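Local coordinates for uncharacterized protein (Archaeoglobus fulgidus, PDB 3LOT) that probably acts as a zinc-dependent beta-keto acid cleavage enzyme, similar to those that cleave 3-keto-5-aminohexanoate, though its own substrate is not established, at residues G179-T184 against D224-R229; L199-G204 against L217-T222. All coordinates share one frame; numbering follows the deposited sequence.

Contact 1 (G179-T184 against D224-R229); sequences GQIYNT and DRLIGR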
ATOM      1  N   GLY D 179     -10.404  10.827   4.028  1.00 13.41           N
ATOM      2  CA  GLY D 179     -11.463  11.091   5.009  1.00 13.96           C
ATOM      3  C   GLY D 179     -12.838  11.235   4.389  1.00 13.63           C
ATOM      4  O   GLY D 179     -13.859  10.967   5.013  1.00 13.59           O
ATOM      5  N   GLN D 180     -12.860  11.732   3.163  1.00 13.55           N
ATOM      6  CA  GLN D 180     -14.114  11.924   2.412  1.00 13.44           C
ATOM      7  C   GLN D 180     -14.699  10.613   1.863  1.00 12.49           C
ATOM      8  O   GLN D 180     -15.927  10.474   1.691  1.00 11.76           O
ATOM      9  CB  GLN D 180     -13.890  12.942   1.275  1.00 13.75           C
ATOM     10  CG  GLN D 180     -13.521  14.346   1.816  1.00 14.93           C
ATOM     11  CD  GLN D 180     -13.609  15.457   0.789  1.00 17.54           C
ATOM     12  OE1 GLN D 180     -13.938  15.242  -0.382  1.00 14.53           O
ATOM     13  NE2 GLN D 180     -13.303  16.671   1.228  1.00 16.09           N
ATOM     14  N   ILE D 181     -13.838   9.629   1.625  1.00 12.45           N
ATOM     15  CA  ILE D 181     -14.337   8.275   1.348  1.00 12.09           C
ATOM     16  C   ILE D 181     -14.939   7.687   2.634  1.00 12.13           C
ATOM     17  O   ILE D 181     -15.999   7.069   2.628  1.00 11.91           O
ATOM     18  CB  ILE D 181     -13.255   7.369   0.787  1.00 13.61           C
ATOM     19  CG1 ILE D 181     -12.592   8.050  -0.454  1.00 15.88           C
ATOM     20  CG2 ILE D 181     -13.854   5.998   0.497  1.00  9.40           C
ATOM     21  CD1 ILE D 181     -11.651   7.132  -1.292  1.00 16.31           C
ATOM     22  N   TYR D 182     -14.265   7.914   3.747  1.00 12.67           N
ATOM     23  CA  TYR D 182     -14.793   7.567   5.059  1.00 11.97           C
ATOM     24  C   TYR D 182     -16.134   8.238   5.281  1.00 11.79           C
ATOM     25  O   TYR D 182     -17.065   7.572   5.748  1.00 10.82           O
ATOM     26  CB  TYR D 182     -13.818   7.892   6.186  1.00 12.16           C
ATOM     27  CG  TYR D 182     -12.858   6.735   6.523  1.00 11.34           C
ATOM     28  CD1 TYR D 182     -13.252   5.683   7.400  1.00 11.32           C
ATOM     29  CD2 TYR D 182     -11.626   6.664   5.952  1.00  9.16           C
ATOM     30  CE1 TYR D 182     -12.416   4.628   7.694  1.00 11.18           C
ATOM     31  CE2 TYR D 182     -10.782   5.611   6.221  1.00 12.34           C
ATOM     32  CZ  TYR D 182     -11.159   4.607   7.118  1.00 13.23           C
ATOM     33  OH  TYR D 182     -10.283   3.586   7.416  1.00 13.86           O
ATOM     34  N   ASN D 183     -16.214   9.544   4.965  1.00 11.94           N
ATOM     35  CA  ASN D 183     -17.495  10.252   5.063  1.00 12.33           C
ATOM     36  C   ASN D 183     -18.565   9.557   4.178  1.00 12.51           C
ATOM     37  O   ASN D 183     -19.723   9.363   4.612  1.00 11.96           O
ATOM     38  CB  ASN D 183     -17.400  11.731   4.672  1.00 11.32           C
ATOM     39  CG  ASN D 183     -16.507  12.581   5.606  1.00 13.86           C
ATOM     40  OD1 ASN D 183     -16.020  12.113   6.652  1.00 14.99           O
ATOM     41  ND2 ASN D 183     -16.258  13.855   5.187  1.00 13.53           N
ATOM     42  N   THR D 184     -18.167   9.204   2.943  1.00 12.85           N
ATOM     43  CA  THR D 184     -19.057   8.517   2.012  1.00 13.09           C
ATOM     44  C   THR D 184     -19.602   7.182   2.558  1.00 13.84           C
ATOM     45  O   THR D 184     -20.828   6.923   2.486  1.00 12.33           O
ATOM     46  CB  THR D 184     -18.386   8.360   0.653  1.00 14.29           C
ATOM     47  OG1 THR D 184     -18.046   9.671   0.159  1.00 14.63           O
ATOM     48  CG2 THR D 184     -19.288   7.584  -0.322  1.00 10.16           C
ATOM     49  N   ASP D 224     -13.030   0.357  -1.863  1.00 13.47           N
ATOM     50  CA  ASP D 224     -13.268  -1.094  -1.884  1.00 13.30           C
ATOM     51  C   ASP D 224     -13.515  -1.637  -0.475  1.00 13.62           C
ATOM     52  O   ASP D 224     -14.482  -2.398  -0.238  1.00 13.23           O
ATOM     53  CB  ASP D 224     -12.074  -1.847  -2.479  1.00 13.31           C
ATOM     54  CG  ASP D 224     -11.936  -1.721  -3.988  1.00 14.26           C
ATOM     55  OD1 ASP D 224     -12.854  -1.212  -4.674  1.00 12.86           O
ATOM     56  OD2 ASP D 224     -10.867  -2.179  -4.510  1.00 14.83           O
ATOM     57  N   ARG D 225     -12.675  -1.240   0.474  0.60 13.10           N
ATOM     58  CA  ARG D 225     -12.699  -1.852   1.777  0.60 13.21           C
ATOM     59  C   ARG D 225     -13.809  -1.309   2.676  0.60 13.80           C
ATOM     60  O   ARG D 225     -14.294  -2.024   3.529  0.60 12.76           O
ATOM     61  CB  ARG D 225     -11.360  -1.649   2.462  0.60 13.76           C
ATOM     62  CG  ARG D 225     -11.192  -2.431   3.723  0.60 15.18           C
ATOM     63  CD  ARG D 225      -9.813  -2.151   4.310  0.60 15.06           C
ATOM     64  NE  ARG D 225      -9.580  -0.719   4.509  0.60 14.86           N
ATOM     65  CZ  ARG D 225      -9.971  -0.028   5.603  0.60 11.62           C
ATOM     66  NH1 ARG D 225     -10.653  -0.619   6.598  0.60  9.51           N
ATOM     67  NH2 ARG D 225      -9.703   1.258   5.691  0.60  4.81           N
ATOM     68  N   LEU D 226     -14.151  -0.032   2.538  1.00 14.16           N
ATOM     69  CA  LEU D 226     -15.274   0.568   3.329  1.00 14.14           C
ATOM     70  C   LEU D 226     -16.639   0.333   2.721  1.00 13.88           C
ATOM     71  O   LEU D 226     -17.594   0.144   3.454  1.00 13.99           O
ATOM     72  CB  LEU D 226     -15.076   2.058   3.529  1.00 12.96           C
ATOM     73  CG  LEU D 226     -13.771   2.457   4.202  1.00 11.60           C
ATOM     74  CD1 LEU D 226     -13.775   3.991   4.404  1.00 10.32           C
ATOM     75  CD2 LEU D 226     -13.607   1.755   5.577  1.00 12.16           C
ATOM     76  N   ILE D 227     -16.726   0.348   1.393  1.00 14.52           N
ATOM     77  CA  ILE D 227     -18.010   0.417   0.661  1.00 15.51           C
ATOM     78  C   ILE D 227     -18.341  -0.931   0.047  1.00 15.68           C
ATOM     79  O   ILE D 227     -19.461  -1.413   0.190  1.00 16.23           O
ATOM     80  CB  ILE D 227     -17.994   1.570  -0.385  1.00 15.78           C
ATOM     81  CG1 ILE D 227     -17.965   2.922   0.370  1.00 15.76           C
ATOM     82  CG2 ILE D 227     -19.153   1.440  -1.375  1.00 17.11           C
ATOM     83  CD1 ILE D 227     -17.457   4.108  -0.446  1.00 12.37           C
ATOM     84  N   GLY D 228     -17.313  -1.573  -0.489  1.00 16.66           N
ATOM     85  CA  GLY D 228     -17.396  -2.865  -1.126  1.00 17.25           C
ATOM     86  C   GLY D 228     -17.410  -2.670  -2.621  1.00 17.58           C
ATOM     87  O   GLY D 228     -18.214  -1.885  -3.141  1.00 16.93           O
ATOM     88  N   ARG D 229     -16.555  -3.413  -3.306  1.00 18.29           N
ATOM     89  CA  ARG D 229     -16.415  -3.317  -4.756  1.00 20.04           C
ATOM     90  C   ARG D 229     -17.754  -3.410  -5.496  1.00 20.32           C
ATOM     91  O   ARG D 229     -18.004  -2.668  -6.450  1.00 21.03           O
ATOM     92  CB  ARG D 229     -15.534  -4.449  -5.252  1.00 21.15           C
ATOM     93  CG  ARG D 229     -14.073  -4.391  -4.826  1.00 25.51           C
ATOM     94  CD  ARG D 229     -13.387  -5.722  -5.183  1.00 31.37           C
ATOM     95  NE  ARG D 229     -11.910  -5.650  -5.245  1.00 35.73           N
ATOM     96  CZ  ARG D 229     -11.074  -5.677  -4.195  1.00 40.68           C
ATOM     97  NH1 ARG D 229     -11.536  -5.730  -2.939  1.00 41.93           N
ATOM     98  NH2 ARG D 229      -9.743  -5.630  -4.395  1.00 42.44           N
TER
HETATM   99  O   HOH W   1     -11.632   1.410   8.880  1.00 25.93           O
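Arg225 reaches Tyr182 between helix 178-189 and the end of helix 213-226. Its CG stands opposite the backbone N (chi1 -170°), and a bend at chi3 brings the guanidinium round to the phenol. In this conformer, one of two modelled for the arginine, NH2 donates to Tyr182 OH at 3.0 Å, with an N-H...O angle of 149°. The oxygen lies close to the guanidinium plane, while that plane and the ring are turned 56° apart. A water in the plane of both groups completes a small triangle, 2.9 Å from Tyr182 OH and, in the same conformer, taking a further bond from Arg225 NH1 at 3.2 Å. The same hydroxyl also makes a weak hydrogen bond to Asp215 of the second subunit. Leu226 comes next and lays its CD1 methyl almost over the ring centre of Tyr182, a CH-pi contact with CD1 3.4 Å from the centroid; its CD2 leans on CE1 of the same ring. Ile227 points its CD1 between two methyls, Thr184 CG2 at 3.9 Å and Ile181 CG2 at 4.2 Å. Thr184 OG1 donates to Gln180 O at 2.7 Å, which fixes the rotation of Thr184 and leaves CG2 facing Ile227. The contact therefore grades from a greasy inner part, Ile227 with Ile181 and Thr184, to a polar margin where the tyrosine has one face against a methyl and its hydroxyl shared among water, a carboxylate of another subunit and, in at least one conformer, the arginine.

Contact 2 (L199-G204 against L217-T222); sequences LQFIHG and LFMKQT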
ATOM      1  N   LEU D 199     -18.732   7.351  -7.370  1.00 13.67           N
ATOM      2  CA  LEU D 199     -17.695   8.184  -6.740  1.00 14.00           C
ATOM      3  C   LEU D 199     -16.770   8.783  -7.789  1.00 13.54           C
ATOM      4  O   LEU D 199     -16.441   8.164  -8.789  1.00 12.58           O
ATOM      5  CB  LEU D 199     -16.789   7.376  -5.755  1.00 13.70           C
ATOM      6  CG  LEU D 199     -17.287   6.460  -4.624  1.00 18.16           C
ATOM      7  CD1 LEU D 199     -16.313   6.432  -3.408  1.00 18.64           C
ATOM      8  CD2 LEU D 199     -18.652   6.798  -4.166  1.00 16.15           C
ATOM      9  N   GLN D 200     -16.274   9.968  -7.514  1.00 14.15           N
ATOM     10  CA  GLN D 200     -15.238  10.527  -8.311  1.00 14.63           C
ATOM     11  C   GLN D 200     -14.083  10.961  -7.411  1.00 14.88           C
ATOM     12  O   GLN D 200     -14.269  11.660  -6.414  1.00 16.42           O
ATOM     13  CB  GLN D 200     -15.799  11.673  -9.089  1.00 15.11           C
ATOM     14  CG  GLN D 200     -14.811  12.380 -10.000  1.00 17.44           C
ATOM     15  CD  GLN D 200     -15.476  12.726 -11.287  1.00 21.78           C
ATOM     16  OE1 GLN D 200     -15.147  12.179 -12.322  1.00 18.68           O
ATOM     17  NE2 GLN D 200     -16.492  13.584 -11.214  1.00 28.79           N
ATOM     18  N   PHE D 201     -12.907  10.499  -7.747  1.00 13.45           N
ATOM     19  CA  PHE D 201     -11.735  10.756  -6.954  1.00 13.25           C
ATOM     20  C   PHE D 201     -11.036  11.941  -7.613  1.00 13.08           C
ATOM     21  O   PHE D 201     -10.786  11.882  -8.820  1.00 14.25           O
ATOM     22  CB  PHE D 201     -10.826   9.545  -6.978  1.00 13.22           C
ATOM     23  CG  PHE D 201     -11.452   8.269  -6.445  1.00 14.72           C
ATOM     24  CD1 PHE D 201     -12.332   8.277  -5.396  1.00 13.61           C
ATOM     25  CD2 PHE D 201     -11.059   7.037  -6.960  1.00 15.04           C
ATOM     26  CE1 PHE D 201     -12.827   7.082  -4.886  1.00 14.05           C
ATOM     27  CE2 PHE D 201     -11.578   5.854  -6.449  1.00 14.45           C
ATOM     28  CZ  PHE D 201     -12.466   5.887  -5.428  1.00 13.75           C
ATOM     29  N   ILE D 202     -10.800  13.022  -6.862  1.00 12.16           N
ATOM     30  CA  ILE D 202     -10.216  14.262  -7.410  1.00 12.12           C
ATOM     31  C   ILE D 202      -8.843  14.516  -6.783  1.00 11.93           C
ATOM     32  O   ILE D 202      -8.703  14.682  -5.559  1.00 12.38           O
ATOM     33  CB  ILE D 202     -11.128  15.462  -7.216  1.00 13.32           C
ATOM     34  CG1 ILE D 202     -12.549  15.133  -7.792  1.00 14.99           C
ATOM     35  CG2 ILE D 202     -10.541  16.713  -7.907  1.00 11.54           C
ATOM     36  CD1 ILE D 202     -13.479  16.349  -8.007  1.00 17.47           C
ATOM     37  N   HIS D 203      -7.835  14.546  -7.631  1.00 11.37           N
ATOM     38  CA  HIS D 203      -6.435  14.570  -7.184  1.00 11.30           C
ATOM     39  C   HIS D 203      -5.770  15.857  -7.589  1.00 12.13           C
ATOM     40  O   HIS D 203      -5.833  16.250  -8.756  1.00 12.87           O
ATOM     41  CB  HIS D 203      -5.697  13.344  -7.777  1.00 11.08           C
ATOM     42  CG  HIS D 203      -6.097  12.042  -7.130  1.00 10.63           C
ATOM     43  ND1 HIS D 203      -5.347  11.437  -6.139  1.00  8.12           N
ATOM     44  CD2 HIS D 203      -7.186  11.255  -7.307  1.00 10.48           C
ATOM     45  CE1 HIS D 203      -5.946  10.326  -5.750  1.00  9.99           C
ATOM     46  NE2 HIS D 203      -7.078  10.201  -6.429  1.00 13.05           N
ATOM     47  N   GLY D 204      -5.114  16.494  -6.631  1.00 11.90           N
ATOM     48  CA  GLY D 204      -4.229  17.606  -6.886  1.00 11.87           C
ATOM     49  C   GLY D 204      -4.736  18.960  -6.418  1.00 11.39           C
ATOM     50  O   GLY D 204      -4.179  19.967  -6.792  1.00 12.22           O
ATOM     51  N   LEU D 217      -4.174   4.899  -5.880  1.00 11.04           N
ATOM     52  CA  LEU D 217      -4.399   3.512  -5.474  1.00 12.63           C
ATOM     53  C   LEU D 217      -5.053   3.432  -4.107  1.00 12.78           C
ATOM     54  O   LEU D 217      -6.016   2.649  -3.911  1.00 14.64           O
ATOM     55  CB  LEU D 217      -3.114   2.705  -5.518  1.00 12.60           C
ATOM     56  CG  LEU D 217      -3.322   1.198  -5.317  1.00 15.13           C
ATOM     57  CD1 LEU D 217      -4.193   0.533  -6.459  1.00 14.11           C
ATOM     58  CD2 LEU D 217      -1.950   0.562  -5.206  1.00 16.10           C
ATOM     59  N   PHE D 218      -4.554   4.255  -3.179  1.00 12.43           N
ATOM     60  CA  PHE D 218      -5.057   4.236  -1.813  1.00 11.87           C
ATOM     61  C   PHE D 218      -6.529   4.695  -1.732  1.00 12.16           C
ATOM     62  O   PHE D 218      -7.292   4.118  -0.968  1.00 12.46           O
ATOM     63  CB  PHE D 218      -4.136   5.002  -0.856  1.00 12.23           C
ATOM     64  CG  PHE D 218      -4.351   4.641   0.572  1.00 12.14           C
ATOM     65  CD1 PHE D 218      -3.887   3.442   1.066  1.00 13.39           C
ATOM     66  CD2 PHE D 218      -5.081   5.462   1.406  1.00 13.27           C
ATOM     67  CE1 PHE D 218      -4.115   3.077   2.379  1.00 13.29           C
ATOM     68  CE2 PHE D 218      -5.340   5.091   2.718  1.00 13.11           C
ATOM     69  CZ  PHE D 218      -4.850   3.908   3.206  1.00 13.01           C
HETATM   70  N   MSE D 219      -6.929   5.689  -2.544  1.00 12.29           N
HETATM   71  CA  MSE D 219      -8.306   6.148  -2.596  1.00 12.57           C
HETATM   72  C   MSE D 219      -9.191   4.978  -3.002  1.00 12.81           C
HETATM   73  O   MSE D 219     -10.159   4.668  -2.322  1.00 12.98           O
HETATM   74  CB  MSE D 219      -8.491   7.324  -3.585  1.00 13.54           C
HETATM   75  CG  MSE D 219      -7.842   8.631  -3.190  1.00 12.14           C
HETATM   76 SE   MSE D 219      -8.931   9.678  -1.979  0.75 10.69          SE
HETATM   77  CE  MSE D 219     -10.148  10.561  -3.258  1.00  8.92           C
ATOM     78  N   LYS D 220      -8.845   4.309  -4.094  1.00 12.77           N
ATOM     79  CA  LYS D 220      -9.703   3.267  -4.634  1.00 13.55           C
ATOM     80  C   LYS D 220      -9.786   2.101  -3.658  1.00 13.48           C
ATOM     81  O   LYS D 220     -10.863   1.568  -3.424  1.00 13.47           O
ATOM     82  CB  LYS D 220      -9.219   2.822  -6.040  1.00 14.52           C
ATOM     83  CG  LYS D 220     -10.109   1.734  -6.710  1.00 14.31           C
ATOM     84  CD  LYS D 220      -9.623   0.348  -6.495  1.00 14.89           C
ATOM     85  CE  LYS D 220     -10.463  -0.673  -7.325  1.00 15.83           C
ATOM     86  NZ  LYS D 220      -9.950  -2.054  -7.178  1.00 12.46           N
ATOM     87  N   GLN D 221      -8.648   1.707  -3.102  1.00 13.45           N
ATOM     88  CA  GLN D 221      -8.602   0.611  -2.105  1.00 13.51           C
ATOM     89  C   GLN D 221      -9.394   0.951  -0.845  1.00 12.82           C
ATOM     90  O   GLN D 221     -10.020   0.075  -0.238  1.00 13.32           O
ATOM     91  CB  GLN D 221      -7.168   0.283  -1.728  1.00 13.25           C
ATOM     92  CG  GLN D 221      -6.378  -0.352  -2.831  1.00 13.30           C
ATOM     93  CD  GLN D 221      -4.901  -0.519  -2.440  1.00 15.95           C
ATOM     94  OE1 GLN D 221      -4.400   0.210  -1.573  1.00 17.23           O
ATOM     95  NE2 GLN D 221      -4.184  -1.471  -3.108  1.00 15.81           N
ATOM     96  N   THR D 222      -9.403   2.227  -0.456  1.00 13.29           N
ATOM     97  CA  THR D 222     -10.225   2.639   0.693  1.00 13.06           C
ATOM     98  C   THR D 222     -11.711   2.450   0.384  1.00 13.38           C
ATOM     99  O   THR D 222     -12.471   1.943   1.210  1.00 14.77           O
ATOM    100  CB  THR D 222      -9.921   4.099   1.129  1.00 12.91           C
ATOM    101  OG1 THR D 222      -8.537   4.201   1.449  1.00  9.83           O
ATOM    102  CG2 THR D 222     -10.776   4.523   2.335  1.00 11.38           C
TER
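The Phe201 ring receives Met219 CB, a selenomethionine carbon, over the centre of one face, 4.2 Å from the centroid and 9° off the normal. At its far end CE2 reaches Lys220 CA at 3.7 Å, and the ring also meets Trp234 with the planes about 30° apart. The His203 ring is met obliquely: its CE1 lies 3.6 Å from Met219 CG, and the selenium stands 5.4 Å from the ring centroid. Bends at chi2 and chi3 fold the Met219 chain back, so that its CE ends 3.8 Å from Phe201 CD1. Strand 197-203 and helix 213-226 belong to a beta-alpha-beta unit that continues into strand 232-238, as in a TIM barrel; the axes of 199-203 and 217-222 come within 9.8 Å and run nearly antiparallel (156°). With an alanine at Phe201, the CB and CE of Met219 and the backbone of Lys220 would probably lose their packing partner, opening a gap between strand and helix. His203 ND1 is bonded to Gly210 O, whereas NE2, buried beside Met219 CG, has no polar partner. Lys220 leads its chain away from the strand to a salt bridge with Asp224, and on the other face of the strand the side chain of Ile202 lies about 7 Å from the bound zinc ion.

Contacts 1 and 2 have centres 10 Å apart and share helix 213-226, contact 2 on its middle turns and contact 1 at its C-terminal end. Along the chain the order is helix 178-189, strand 197-203, then helix 213-226, so both segments of contact 2 fall between those of contact 1. Contact 1 joins two neighbouring outer helices; contact 2 packs the second of them on the parallel strand between. They meet where Ile181 CD1 touches Phe201 CE1 (3.8 Å) and Ile227 CD1 touches Leu199 CD1 (3.9 Å), forming one continuous apolar layer. Contact 2 lies on the strand whose other face borders the zinc site; contact 1 lies farther out, where Tyr182 and Arg225 pack on other subunits.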